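Local coordinates for protein probable hydrogenase maturation factor HypB (Methanocaldococcus jannaschii, PDB 2HF8) that binds GTP as a homodimer, probably hydrolyses it slowly, and is probably required to insert nickel into the metal centre of [NiFe] hydrogenases during their maturation, at residues I47-T52 against V146-E151; K98-D103 against L130-D135. All blocks are in the same frame, centred on the assembly; numbering follows the deposited sequence.

Interaction 1. Residues I47-T52 against V146-E151. With MG (magnesium ion), chain C; GSP (5'-guanosine-diphosphate-monothiophosphate), chain F.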
loop_
_atom_site.group_PDB
_atom_site.type_symbol
_atom_site.label_atom_id
_atom_site.label_comp_id
_atom_site.label_asym_id
_atom_site.label_seq_id
_atom_site.Cartn_x
_atom_site.Cartn_y
_atom_site.Cartn_z
ATOM N N ILE A 47 0.919 -3.137 0.490
ATOM C CA ILE A 47 -0.228 -3.892 1.005
ATOM C C ILE A 47 -0.284 -5.273 0.368
ATOM O O ILE A 47 -0.402 -5.392 -0.852
ATOM C CB ILE A 47 -1.575 -3.164 0.740
ATOM C CG1 ILE A 47 -1.565 -1.735 1.309
ATOM C CG2 ILE A 47 -2.758 -3.991 1.277
ATOM C CD1 ILE A 47 -1.726 -1.654 2.808
ATOM N N GLY A 48 -0.191 -6.310 1.202
ATOM C CA GLY A 48 -0.281 -7.698 0.743
ATOM C C GLY A 48 0.926 -8.247 -0.002
ATOM O O GLY A 48 0.822 -9.265 -0.689
ATOM N N SER A 49 2.066 -7.574 0.134
ATOM C CA SER A 49 3.332 -8.013 -0.468
ATOM C C SER A 49 3.798 -9.395 0.001
ATOM O O SER A 49 4.501 -10.102 -0.733
ATOM C CB SER A 49 4.432 -6.997 -0.175
ATOM O OG SER A 49 4.198 -5.779 -0.856
ATOM N N GLY A 50 3.428 -9.759 1.229
ATOM C CA GLY A 50 3.767 -11.068 1.791
ATOM C C GLY A 50 4.557 -11.044 3.092
ATOM O O GLY A 50 5.218 -12.029 3.428
ATOM N N LYS A 51 4.480 -9.932 3.826
ATOM C CA LYS A 51 5.196 -9.757 5.104
ATOM C C LYS A 51 4.855 -10.839 6.136
ATOM O O LYS A 51 5.751 -11.453 6.710
ATOM C CB LYS A 51 4.922 -8.370 5.713
ATOM C CG LYS A 51 5.330 -7.173 4.838
ATOM C CD LYS A 51 5.004 -5.822 5.509
ATOM C CE LYS A 51 3.515 -5.456 5.459
ATOM N NZ LYS A 51 2.895 -5.636 4.112
ATOM N N THR A 52 3.562 -11.056 6.372
ATOM C CA THR A 52 3.107 -12.055 7.349
ATOM C C THR A 52 3.539 -13.476 6.960
ATOM O O THR A 52 4.083 -14.207 7.793
ATOM C CB THR A 52 1.583 -11.983 7.585
ATOM O OG1 THR A 52 1.216 -10.629 7.900
ATOM C CG2 THR A 52 1.157 -12.894 8.734
ATOM N N VAL A 146 9.629 -5.559 1.663
ATOM C CA VAL A 146 9.058 -6.617 0.844
ATOM C C VAL A 146 8.096 -6.003 -0.171
ATOM O O VAL A 146 7.136 -5.334 0.198
ATOM C CB VAL A 146 8.311 -7.662 1.713
ATOM C CG1 VAL A 146 7.809 -8.837 0.854
ATOM C CG2 VAL A 146 9.209 -8.151 2.855
ATOM N N ILE A 147 8.385 -6.196 -1.450
ATOM C CA ILE A 147 7.428 -5.849 -2.494
ATOM C C ILE A 147 7.119 -7.113 -3.273
ATOM O O ILE A 147 7.766 -8.146 -3.075
ATOM C CB ILE A 147 7.899 -4.687 -3.443
ATOM C CG1 ILE A 147 9.259 -4.978 -4.107
ATOM C CG2 ILE A 147 7.840 -3.331 -2.719
ATOM C CD1 ILE A 147 10.486 -4.555 -3.293
ATOM N N SER A 148 6.109 -7.058 -4.124
ATOM C CA SER A 148 5.752 -8.242 -4.885
ATOM C C SER A 148 5.507 -7.903 -6.346
ATOM O O SER A 148 5.190 -6.761 -6.675
ATOM C CB SER A 148 4.556 -8.952 -4.249
ATOM O OG SER A 148 3.361 -8.243 -4.462
ATOM N N THR A 149 5.663 -8.898 -7.217
ATOM C CA THR A 149 5.531 -8.678 -8.660
ATOM C C THR A 149 4.141 -8.161 -9.034
ATOM O O THR A 149 3.995 -7.429 -10.013
ATOM C CB THR A 149 5.837 -9.957 -9.474
ATOM O OG1 THR A 149 4.859 -10.960 -9.185
ATOM C CG2 THR A 149 7.229 -10.486 -9.138
ATOM N N THR A 150 3.140 -8.528 -8.234
ATOM C CA THR A 150 1.735 -8.223 -8.528
ATOM C C THR A 150 1.377 -6.747 -8.328
ATOM O O THR A 150 0.278 -6.312 -8.681
ATOM C CB THR A 150 0.769 -9.128 -7.713
ATOM O OG1 THR A 150 0.968 -8.915 -6.312
ATOM C CG2 THR A 150 1.006 -10.593 -8.035
ATOM N N GLU A 151 2.309 -5.985 -7.764
ATOM C CA GLU A 151 2.158 -4.542 -7.630
ATOM C C GLU A 151 2.582 -3.809 -8.926
ATOM O O GLU A 151 2.314 -2.624 -9.091
ATOM C CB GLU A 151 2.956 -4.044 -6.418
ATOM C CG GLU A 151 2.374 -4.495 -5.074
ATOM C CD GLU A 151 3.424 -4.998 -4.089
ATOM O OE1 GLU A 151 4.571 -4.501 -4.117
ATOM O OE2 GLU A 151 3.091 -5.887 -3.266
HETATM MG MG MG C . 0.493 -8.912 7.144
HETATM P PG GSP F . -0.759 -7.020 4.912
HETATM O O3B GSP F . -0.270 -8.144 3.871
HETATM S S1G GSP F . -0.199 -5.475 4.437
HETATM O O2G GSP F . -2.303 -7.010 4.882
HETATM O O3G GSP F . -0.234 -7.328 6.323
HETATM P PB GSP F . 1.116 -8.968 3.945
HETATM O O1B GSP F . 2.215 -8.184 3.348
HETATM O O2B GSP F . 1.440 -9.427 5.315
HETATM P PA GSP F . 0.327 -11.651 3.333
HETATM O O1A GSP F . 1.385 -12.442 4.005
HETATM O O2A GSP F . -0.909 -11.553 4.149
HETATM O O3A GSP F . 0.837 -10.181 2.932
HETATM O "O5'" GSP F . 0.071 -12.264 1.877
HETATM C "C5'" GSP F . -0.869 -11.685 0.992
HETATM C "C4'" GSP F . -1.373 -12.747 0.021
HETATM O "O4'" GSP F . -0.352 -13.112 -0.887
HETATM C "C3'" GSP F . -1.797 -14.044 0.696
HETATM O "O3'" GSP F . -2.922 -14.484 -0.032
HETATM C "C2'" GSP F . -0.628 -14.984 0.482
HETATM O "O2'" GSP F . -1.013 -16.332 0.411
HETATM C "C1'" GSP F . -0.125 -14.517 -0.864
HETATM N N9 GSP F . 1.307 -14.700 -1.139
HETATM C C8 GSP F . 2.366 -14.211 -0.413
HETATM N N7 GSP F . 3.503 -14.560 -1.058
HETATM C C5 GSP F . 3.180 -15.243 -2.183
HETATM C C6 GSP F . 3.942 -15.815 -3.198
HETATM O O6 GSP F . 5.167 -15.746 -3.158
HETATM N N1 GSP F . 3.315 -16.456 -4.250
HETATM C C2 GSP F . 1.935 -16.530 -4.295
HETATM N N2 GSP F . 1.330 -17.145 -5.304
HETATM N N3 GSP F . 1.181 -15.967 -3.291
HETATM C C4 GSP F . 1.796 -15.328 -2.253
HETATM O O HOH W 1 0.659 -6.900 -2.807
HETATM O O HOH W 2 -1.046 -10.070 6.448
#
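Next to the nucleotide, the phosphate-binding loop (P-loop) is tied to the 3-10 turn that follows strand 142-148 by a bond from S49 to the buried carboxylate of E151. S49 OG, anti to its own carbonyl carbon (chi1 -68°), reaches E151 OE2 at 2.7 Å, meeting the oxygen on its syn side and moderately tilted from the plane. From the opposite face of the carboxylate S148 OG gives OE2 a second bond, while S148 N, held 3.0 Å from E151 OE1, fixes the other oxygen. A water adds a third grip on OE2 and passes it on to I47 O, 2.7 Å away from the water oxygen. This is the Walker A arrangement of strand, loop and helix: the amides of G50 and K51 converge on O1B of the GTP analogue, K51 NZ closes on the same oxygen at 2.7 Å, and T52 OG1 binds the magnesium ion, whose shell also takes in D80 and E125. At G50 (phi 122°) a CB would run into the carbonyl O of S49 and also crowd C8 of the guanine. Putting an alanine in place of E151 removes the acceptor shared by the S49 and S148 hydroxyls, and S49 would probably be freer to turn, with the link between P-loop and strand end weakened. Alongside, V146 CG1 packs 4.0 Å from S49 CB, and K173 NZ bonds to both G48 O and S148 OG.

Interaction 2. Residues K98-D103 against L130-D135. With ZN (zinc ion), chain D.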
loop_
_atom_site.group_PDB
_atom_site.type_symbol
_atom_site.label_atom_id
_atom_site.label_comp_id
_atom_site.label_asym_id
_atom_site.label_seq_id
_atom_site.Cartn_x
_atom_site.Cartn_y
_atom_site.Cartn_z
ATOM N N LYS A 98 -5.774 5.093 12.563
ATOM C CA LYS A 98 -5.693 6.038 11.449
ATOM C C LYS A 98 -4.257 6.435 11.098
ATOM O O LYS A 98 -4.024 7.129 10.104
ATOM C CB LYS A 98 -6.556 7.279 11.722
ATOM C CG LYS A 98 -8.056 7.037 11.560
ATOM C CD LYS A 98 -8.832 8.346 11.546
ATOM C CE LYS A 98 -10.276 8.121 11.133
ATOM N NZ LYS A 98 -11.059 9.395 11.116
ATOM N N GLU A 99 -3.301 5.981 11.908
ATOM C CA GLU A 99 -1.882 6.274 11.693
ATOM C C GLU A 99 -1.330 5.479 10.504
ATOM O O GLU A 99 -1.663 4.310 10.318
ATOM C CB GLU A 99 -1.077 5.967 12.958
ATOM C CG GLU A 99 0.282 6.655 13.031
ATOM C CD GLU A 99 0.274 7.933 13.864
ATOM O OE1 GLU A 99 -0.760 8.651 13.891
ATOM O OE2 GLU A 99 1.319 8.216 14.497
ATOM N N CYS A 100 -0.480 6.124 9.709
ATOM C CA CYS A 100 0.040 5.521 8.482
ATOM C C CYS A 100 1.426 4.896 8.657
ATOM O O CYS A 100 2.057 4.490 7.681
ATOM C CB CYS A 100 0.041 6.551 7.345
ATOM S SG CYS A 100 0.649 8.191 7.814
ATOM N N HIS A 101 1.883 4.806 9.906
ATOM C CA HIS A 101 3.210 4.274 10.232
ATOM C C HIS A 101 3.299 3.867 11.706
ATOM O O HIS A 101 2.510 4.330 12.530
ATOM C CB HIS A 101 4.287 5.324 9.928
ATOM C CG HIS A 101 4.185 6.548 10.785
ATOM N ND1 HIS A 101 3.393 7.626 10.453
ATOM C CD2 HIS A 101 4.747 6.847 11.981
ATOM C CE1 HIS A 101 3.482 8.543 11.400
ATOM N NE2 HIS A 101 4.296 8.094 12.339
ATOM N N LEU A 102 4.259 2.999 12.019
ATOM C CA LEU A 102 4.683 2.745 13.398
ATOM C C LEU A 102 5.814 3.709 13.780
ATOM O O LEU A 102 6.465 4.281 12.905
ATOM C CB LEU A 102 5.180 1.301 13.553
ATOM C CG LEU A 102 4.219 0.108 13.547
ATOM C CD1 LEU A 102 5.015 -1.186 13.555
ATOM C CD2 LEU A 102 3.261 0.139 14.729
ATOM N N ASP A 103 6.038 3.888 15.082
ATOM C CA ASP A 103 7.183 4.663 15.577
ATOM C C ASP A 103 7.908 3.962 16.733
ATOM O O ASP A 103 7.388 3.007 17.309
ATOM C CB ASP A 103 6.788 6.116 15.918
ATOM C CG ASP A 103 5.828 6.228 17.106
ATOM O OD1 ASP A 103 5.822 5.357 17.997
ATOM O OD2 ASP A 103 5.080 7.228 17.157
ATOM N N LEU A 130 4.425 1.976 1.504
ATOM C CA LEU A 130 5.750 2.142 0.895
ATOM C C LEU A 130 6.287 3.564 0.980
ATOM O O LEU A 130 7.275 3.907 0.318
ATOM C CB LEU A 130 5.753 1.678 -0.565
ATOM C CG LEU A 130 5.856 0.183 -0.856
ATOM C CD1 LEU A 130 5.894 -0.037 -2.367
ATOM C CD2 LEU A 130 7.066 -0.455 -0.171
ATOM N N ILE A 131 5.645 4.385 1.804
ATOM C CA ILE A 131 6.013 5.789 1.915
ATOM C C ILE A 131 6.487 6.149 3.321
ATOM O O ILE A 131 7.689 6.285 3.550
ATOM C CB ILE A 131 4.859 6.722 1.435
ATOM C CG1 ILE A 131 4.513 6.413 -0.031
ATOM C CG2 ILE A 131 5.249 8.196 1.611
ATOM C CD1 ILE A 131 3.251 7.065 -0.553
ATOM N N CYS A 132 5.544 6.274 4.254
ATOM C CA CYS A 132 5.801 6.840 5.587
ATOM C C CYS A 132 6.835 6.093 6.451
ATOM O O CYS A 132 7.649 6.739 7.107
ATOM C CB CYS A 132 4.483 7.018 6.356
ATOM S SG CYS A 132 3.072 7.439 5.296
ATOM N N PRO A 133 6.801 4.741 6.474
ATOM C CA PRO A 133 7.789 4.006 7.286
ATOM C C PRO A 133 9.274 4.289 6.986
ATOM O O PRO A 133 10.130 3.955 7.806
ATOM C CB PRO A 133 7.448 2.538 7.005
ATOM C CG PRO A 133 6.006 2.562 6.630
ATOM C CD PRO A 133 5.850 3.814 5.828
ATOM N N ALA A 134 9.572 4.910 5.845
ATOM C CA ALA A 134 10.946 5.278 5.489
ATOM C C ALA A 134 11.608 6.207 6.511
ATOM O O ALA A 134 12.815 6.103 6.763
ATOM C CB ALA A 134 10.986 5.911 4.110
ATOM N N ASP A 135 10.815 7.104 7.096
ATOM C CA ASP A 135 11.330 8.132 8.014
ATOM C C ASP A 135 11.344 7.712 9.490
ATOM O O ASP A 135 11.923 8.412 10.325
ATOM C CB ASP A 135 10.516 9.426 7.877
ATOM C CG ASP A 135 10.463 9.951 6.450
ATOM O OD1 ASP A 135 11.518 9.987 5.772
ATOM O OD2 ASP A 135 9.354 10.343 6.018
HETATM ZN ZN ZN D . 2.020 9.173 6.130
#
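Two loops meet at H101 and P133, whose CA atoms are 5.5 Å apart; residues 98-103 have no regular structure, whereas 132-134 form a short 3-10 turn. A zinc ion joins them. C100 SG binds it at 2.4 Å and C132 SG at 2.2 Å, with an S-Zn-S angle of about 103°. The two thiolates come from facing loops, and C132 gets there with its SG swung well away from a staggered position (chi1 -33°), consistent with the metal drawing the side chain over. C100 SG of the second subunit supplies another ligand, and a further zinc lies about 4 Å from the C100 side chain. H101 CB packs 4.0 Å from C132 CB. The imidazole turns off toward F136, on which it stacks, and C100 SG sits at its edge, in plane; ND1 is buried without a partner, 4.8 Å from this zinc ion, which the ring does not ligate in this model, although H101 belongs to the site. K98 NZ forms a salt bridge with D135 of the second subunit. C100, H101 and C132 are the residues established for the first zinc site, which probably also takes nickel: a thiolate-rich metal site built at the interface of the HypB dimer.

Overall arrangement
Along the chain, both segments of interaction 2 fall between the two segments of interaction 1, and the centres of the two contacts are 16 Å apart. All four segments belong to one G domain with a parallel sheet, in which strands 39-45 and 142-148 are neighbours; the first leads into the P-loop and the second ends at S148. Strand 121-125, on the other flank of 39-45, carries the magnesium ligand E125 and runs on into 130-135. The two contacts touch where I147 CG2 packs 3.8 Å from L130 CD1. Both also reach the second subunit, L130 against its I47, so nucleotide site, metal site and dimer interface adjoin, consistent with GTP-coupled metal handling.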